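Local coordinates for structure-specific endonuclease subunit slx4 (Schizosaccharomyces pombe, PDB 4ZDT), which is the regulatory subunit of the slx1-slx4 structure-specific endonuclease, which cuts branched DNA near junctions with single strands during repair and recombination, at residues I34-F39 and V64-S69; R10-V15 and K46-S51. All coordinates share one frame; numbering follows the deposited sequence.

In the fold
This chain is the C-terminal domain of slx4, an all-helical piece bound to the RING finger domain of slx1. The N-terminal helix 3-18 supplies the first half of interaction 2. After helix 23-29, residues 34-39 start helix 36-45 and supply the first half of interaction 1. Residues 46-51 then lead into helix 52-62 and pack back on the first helix, closing the loop of interaction 2. The C-terminal tail 64-69 returns to 34-39 and closes interaction 1. The two loops therefore cross. The contacts lie on opposite sides of the chain's centre, about 15 Å apart between centres. Phe39 CZ links them, 3.8 Å from Ile12 CG2.

Interaction 1: residues I34-F39 and V64-S69; sequences IDVEEF and VLMKGS
Ile34 turns CG1 beside its own backbone N (chi1 -57°), which points this branch at Val64. Val64 holds CG1 anti to its backbone N (chi1 178°) and presents that methyl to Ile34. The two carbons, Ile34 CG1 and Val64 CG1, are only 3.3 Å apart, tighter than usual van der Waals contact. Val36 places CG2 against the Met66 chain. Val36 CG2 is 3.6 Å from Met66 CG and also touches Met66 SD.

The backbones join in a single beta bridge between Ile34 and Met66. Ile34 N donates to Leu65 O at 2.7 Å, and Lys67 N donates to Ile34 O at 2.9 Å, the latter nearly straight at 170°. Met66 CA adds a weaker CH...O contact to the same oxygen, Ile34 O.

A type II turn, Met66 to Ser69, follows the bridge. Gly68 suits its third position, because a CB there would press on the carbonyl O of Lys67. Asp35 is the N-cap of helix 36-45. Asp35 OD1 accepts from Glu38 N at 2.9 Å, met from above the carboxylate plane. Lys67 NZ lies 5.4 Å from Asp35 OD2, not in contact, but their opposite charges probably attract weakly.

The contact ties the C-terminal tail to the start of helix 36-45. Val36 also packs on Leu52 and Ile55 of helix 52-62, and Val64 on Cys59 of the same helix. From helix 23-29, Lys27 touches Ile34 and Ile28 touches Val64.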
loop_
_atom_site.group_PDB
_atom_site.type_symbol
_atom_site.label_atom_id
_atom_site.label_comp_id
_atom_site.label_asym_id
_atom_site.label_seq_id
_atom_site.Cartn_x
_atom_site.Cartn_y
_atom_site.Cartn_z
ATOM N N ILE B 34 5.268 -0.731 -10.995
ATOM C CA ILE B 34 5.324 -2.181 -10.876
ATOM C C ILE B 34 5.599 -2.781 -12.259
ATOM O O ILE B 34 5.034 -2.319 -13.241
ATOM C CB ILE B 34 3.949 -2.661 -10.287
ATOM C CG1 ILE B 34 3.670 -1.969 -8.932
ATOM C CG2 ILE B 34 3.812 -4.172 -10.211
ATOM C CD1 ILE B 34 4.723 -2.223 -7.868
ATOM N N ASP B 35 6.497 -3.771 -12.338
ATOM C CA ASP B 35 6.703 -4.541 -13.573
ATOM C C ASP B 35 5.635 -5.641 -13.613
ATOM O O ASP B 35 5.670 -6.584 -12.818
ATOM C CB ASP B 35 8.122 -5.135 -13.621
ATOM C CG ASP B 35 8.380 -5.988 -14.875
ATOM O OD1 ASP B 35 7.491 -6.756 -15.311
ATOM O OD2 ASP B 35 9.504 -5.913 -15.410
ATOM N N VAL B 36 4.682 -5.509 -14.531
ATOM C CA VAL B 36 3.513 -6.401 -14.573
ATOM C C VAL B 36 3.893 -7.870 -14.754
ATOM O O VAL B 36 3.378 -8.735 -14.046
ATOM C CB VAL B 36 2.499 -5.953 -15.622
ATOM C CG1 VAL B 36 1.337 -6.908 -15.671
ATOM C CG2 VAL B 36 1.993 -4.591 -15.269
ATOM N N GLU B 37 4.815 -8.136 -15.682
ATOM C CA GLU B 37 5.312 -9.488 -15.904
ATOM C C GLU B 37 6.004 -10.063 -14.668
ATOM O O GLU B 37 5.759 -11.213 -14.307
ATOM C CB GLU B 37 6.216 -9.549 -17.145
ATOM C CG GLU B 37 5.410 -9.554 -18.456
ATOM C CD GLU B 37 6.191 -9.050 -19.667
ATOM O OE1 GLU B 37 7.430 -9.221 -19.711
ATOM O OE2 GLU B 37 5.553 -8.481 -20.584
ATOM N N GLU B 38 6.841 -9.262 -14.005
ATOM C CA GLU B 38 7.479 -9.708 -12.761
ATOM C C GLU B 38 6.443 -9.970 -11.658
ATOM O O GLU B 38 6.538 -10.981 -10.947
ATOM C CB GLU B 38 8.553 -8.717 -12.291
ATOM C CG GLU B 38 9.869 -8.787 -13.095
ATOM C CD GLU B 38 10.888 -7.729 -12.665
ATOM O OE1 GLU B 38 10.780 -7.199 -11.532
ATOM O OE2 GLU B 38 11.806 -7.432 -13.461
ATOM N N PHE B 39 5.457 -9.075 -11.558
ATOM C CA PHE B 39 4.338 -9.154 -10.589
ATOM C C PHE B 39 3.528 -10.435 -10.787
ATOM O O PHE B 39 3.196 -11.128 -9.804
ATOM C CB PHE B 39 3.442 -7.913 -10.745
ATOM C CG PHE B 39 2.330 -7.768 -9.691
ATOM C CD1 PHE B 39 2.537 -8.122 -8.339
ATOM C CD2 PHE B 39 1.108 -7.207 -10.046
ATOM C CE1 PHE B 39 1.517 -7.957 -7.374
ATOM C CE2 PHE B 39 0.082 -7.019 -9.088
ATOM C CZ PHE B 39 0.298 -7.401 -7.744
ATOM N N VAL B 64 -2.284 1.505 -9.139
ATOM C CA VAL B 64 -0.930 0.977 -9.199
ATOM C C VAL B 64 -0.320 1.361 -10.556
ATOM O O VAL B 64 -0.954 1.153 -11.599
ATOM C CB VAL B 64 -0.954 -0.544 -8.982
ATOM C CG1 VAL B 64 0.449 -1.151 -9.088
ATOM C CG2 VAL B 64 -1.616 -0.865 -7.619
ATOM N N LEU B 65 0.896 1.914 -10.537
ATOM C CA LEU B 65 1.585 2.325 -11.755
ATOM C C LEU B 65 2.310 1.148 -12.394
ATOM O O LEU B 65 2.953 0.348 -11.707
ATOM C CB LEU B 65 2.622 3.432 -11.459
ATOM C CG LEU B 65 2.182 4.879 -11.193
ATOM C CD1 LEU B 65 1.299 4.987 -9.985
ATOM C CD2 LEU B 65 3.406 5.789 -11.034
ATOM N N MET B 66 2.227 1.070 -13.715
ATOM C CA MET B 66 2.870 0.008 -14.457
ATOM C C MET B 66 4.056 0.534 -15.265
ATOM O O MET B 66 3.943 1.557 -15.950
ATOM C CB MET B 66 1.836 -0.683 -15.359
ATOM C CG MET B 66 0.713 -1.354 -14.552
ATOM S SD MET B 66 -0.559 -2.130 -15.570
ATOM C CE MET B 66 -1.684 -0.761 -15.792
ATOM N N LYS B 67 5.187 -0.161 -15.173
ATOM C CA LYS B 67 6.352 0.149 -16.010
ATOM C C LYS B 67 5.977 -0.035 -17.479
ATOM O O LYS B 67 5.316 -1.010 -17.831
ATOM C CB LYS B 67 7.539 -0.742 -15.650
ATOM C CG LYS B 67 8.257 -0.324 -14.374
ATOM C CD LYS B 67 9.498 -1.180 -14.114
ATOM C CE LYS B 67 10.119 -0.836 -12.767
ATOM N NZ LYS B 67 11.200 -1.796 -12.374
ATOM N N GLY B 68 6.378 0.912 -18.324
ATOM C CA GLY B 68 5.997 0.890 -19.742
ATOM C C GLY B 68 4.688 1.626 -19.993
ATOM O O GLY B 68 4.347 1.928 -21.134
ATOM N N SER B 69 3.966 1.924 -18.938
ATOM C CA SER B 69 2.708 2.604 -19.062
ATOM C C SER B 69 2.667 3.807 -18.154
ATOM O O SER B 69 1.606 4.187 -17.727
ATOM C CB SER B 69 1.572 1.669 -18.703
ATOM O OG SER B 69 1.382 0.736 -19.713
#

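Interaction 2: residues R10-V15 and K46-S51; sequences RAISQV and KNLNVS
Leu48 meets Ala11, Ile12 and Val15 through aliphatic carbons, and no flat group takes part across the contact. The flat pair here is within helix 3-18: Gln14 NE2 sits over one face of the Arg10 guanidinium, 4.2 Å from its plane and nearer the edge than the middle. A Schellman motif ends helix 36-45 within the contact. Asn47 is its C-prime residue, with positive phi, and Leu48 N hydrogen-bonds to Leu43 O. The chain then runs along the first helix of this all-helical domain, whose family belongs to the helix-turn-helix clan.

Leu48 keeps CG anti to its backbone N (chi1 -173°), which carries both methyls to the helix. Leu48 CD1 faces Ala11 CB at 4.0 Å. Leu48 CD2 meets Val15 CG2 at 3.8 Å. The Leu48 and Ile12 side chains cross at about a right angle.

Val15 splits its two methyls between two partners. CG2 takes Leu48, while Val15 CG1 lies 3.6 Å from Lys46 CB. An alanine at this position would remove both methyls and would probably leave Leu48 CD2 and the base of Lys46 with less packing. The Lys46 chain bends away from the helix, and its charged end makes a cation-pi contact with Trp42.

No hydrogen bond crosses here. Helix 3-18 also faces slx1: Ser13 OG hydrogen-bonds to Cys45 O of the slx1 chain, and Gln14 NE2 to Glu44 OE1 of that chain. Next along the loop, Ser51 OG caps helix 52-62 at Leu54 N. The last apolar touch is a loose one, Ile12 CG1 to Val50 CG1 at 4.2 Å.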
loop_
_atom_site.group_PDB
_atom_site.type_symbol
_atom_site.label_atom_id
_atom_site.label_comp_id
_atom_site.label_asym_id
_atom_site.label_seq_id
_atom_site.Cartn_x
_atom_site.Cartn_y
_atom_site.Cartn_z
ATOM N N ARG B 10 -9.964 -8.803 -5.842
ATOM C CA ARG B 10 -9.847 -8.774 -4.388
ATOM C C ARG B 10 -8.736 -9.714 -3.912
ATOM O O ARG B 10 -7.966 -9.368 -3.016
ATOM C CB ARG B 10 -11.193 -9.137 -3.742
ATOM C CG ARG B 10 -11.235 -8.974 -2.211
ATOM C CD ARG B 10 -12.617 -9.352 -1.672
ATOM N NE ARG B 10 -12.793 -9.052 -0.250
ATOM C CZ ARG B 10 -12.271 -9.761 0.751
ATOM N NH1 ARG B 10 -11.496 -10.817 0.514
ATOM N NH2 ARG B 10 -12.517 -9.405 2.002
ATOM N N ALA B 11 -8.652 -10.892 -4.544
ATOM C CA ALA B 11 -7.592 -11.852 -4.284
ATOM C C ALA B 11 -6.195 -11.280 -4.551
ATOM O O ALA B 11 -5.263 -11.554 -3.781
ATOM C CB ALA B 11 -7.812 -13.138 -5.094
ATOM N N ILE B 12 -6.037 -10.481 -5.616
ATOM C CA ILE B 12 -4.733 -9.848 -5.880
ATOM C C ILE B 12 -4.400 -8.889 -4.718
ATOM O O ILE B 12 -3.284 -8.926 -4.173
ATOM C CB ILE B 12 -4.674 -9.103 -7.249
ATOM C CG1 ILE B 12 -4.947 -10.065 -8.432
ATOM C CG2 ILE B 12 -3.312 -8.401 -7.443
ATOM C CD1 ILE B 12 -5.363 -9.334 -9.736
ATOM N N SER B 13 -5.376 -8.057 -4.328
ATOM C CA SER B 13 -5.177 -7.125 -3.219
ATOM C C SER B 13 -4.800 -7.869 -1.936
ATOM O O SER B 13 -3.887 -7.439 -1.210
ATOM C CB SER B 13 -6.413 -6.251 -2.996
ATOM O OG SER B 13 -6.710 -5.479 -4.168
ATOM N N GLN B 14 -5.500 -8.975 -1.662
ATOM C CA GLN B 14 -5.228 -9.773 -0.472
ATOM C C GLN B 14 -3.822 -10.330 -0.463
ATOM O O GLN B 14 -3.174 -10.322 0.582
ATOM C CB GLN B 14 -6.269 -10.884 -0.249
ATOM C CG GLN B 14 -7.664 -10.362 0.067
ATOM C CD GLN B 14 -7.702 -9.475 1.302
ATOM O OE1 GLN B 14 -7.351 -9.907 2.407
ATOM N NE2 GLN B 14 -8.131 -8.237 1.126
ATOM N N VAL B 15 -3.318 -10.780 -1.611
ATOM C CA VAL B 15 -1.949 -11.276 -1.662
ATOM C C VAL B 15 -0.916 -10.167 -1.392
ATOM O O VAL B 15 0.066 -10.354 -0.632
ATOM C CB VAL B 15 -1.630 -11.972 -3.006
ATOM C CG1 VAL B 15 -0.177 -12.324 -3.054
ATOM C CG2 VAL B 15 -2.494 -13.254 -3.176
ATOM N N LYS B 46 3.064 -16.928 -4.842
ATOM C CA LYS B 46 2.200 -16.807 -3.662
ATOM C C LYS B 46 0.902 -17.602 -3.818
ATOM O O LYS B 46 -0.102 -17.272 -3.184
ATOM C CB LYS B 46 1.850 -15.337 -3.373
ATOM C CG LYS B 46 3.008 -14.335 -3.359
ATOM C CD LYS B 46 3.970 -14.595 -2.232
ATOM C CE LYS B 46 5.013 -13.497 -2.144
ATOM N NZ LYS B 46 6.024 -13.570 -3.224
ATOM N N ASN B 47 0.920 -18.628 -4.666
ATOM C CA ASN B 47 -0.262 -19.449 -4.940
ATOM C C ASN B 47 -1.415 -18.640 -5.572
ATOM O O ASN B 47 -2.581 -18.864 -5.237
ATOM C CB ASN B 47 -0.772 -20.127 -3.648
ATOM C CG ASN B 47 -0.190 -21.514 -3.425
ATOM O OD1 ASN B 47 0.522 -22.057 -4.275
ATOM N ND2 ASN B 47 -0.501 -22.103 -2.267
ATOM N N LEU B 48 -1.097 -17.691 -6.453
ATOM C CA LEU B 48 -2.153 -16.924 -7.144
ATOM C C LEU B 48 -1.902 -16.806 -8.643
ATOM O O LEU B 48 -1.041 -16.037 -9.072
ATOM C CB LEU B 48 -2.347 -15.519 -6.533
ATOM C CG LEU B 48 -3.556 -14.744 -7.114
ATOM C CD1 LEU B 48 -4.844 -15.322 -6.591
ATOM C CD2 LEU B 48 -3.508 -13.258 -6.803
ATOM N N ASN B 49 -2.671 -17.556 -9.437
ATOM C CA ASN B 49 -2.550 -17.510 -10.917
ATOM C C ASN B 49 -3.561 -16.544 -11.515
ATOM O O ASN B 49 -4.770 -16.805 -11.459
ATOM C CB ASN B 49 -2.784 -18.893 -11.543
ATOM C CG ASN B 49 -1.940 -19.986 -10.900
ATOM O OD1 ASN B 49 -2.471 -21.018 -10.434
ATOM N ND2 ASN B 49 -0.639 -19.781 -10.892
ATOM N N VAL B 50 -3.055 -15.457 -12.097
ATOM C CA VAL B 50 -3.878 -14.458 -12.781
ATOM C C VAL B 50 -3.216 -14.013 -14.076
ATOM O O VAL B 50 -1.984 -14.069 -14.215
ATOM C CB VAL B 50 -4.160 -13.225 -11.895
ATOM C CG1 VAL B 50 -4.979 -13.634 -10.676
ATOM C CG2 VAL B 50 -2.841 -12.542 -11.461
ATOM N N SER B 51 -4.043 -13.553 -15.007
ATOM C CA SER B 51 -3.598 -13.113 -16.320
ATOM C C SER B 51 -3.035 -11.712 -16.251
ATOM O O SER B 51 -3.309 -10.969 -15.305
ATOM C CB SER B 51 -4.797 -13.113 -17.282
ATOM O OG SER B 51 -5.775 -12.171 -16.834
#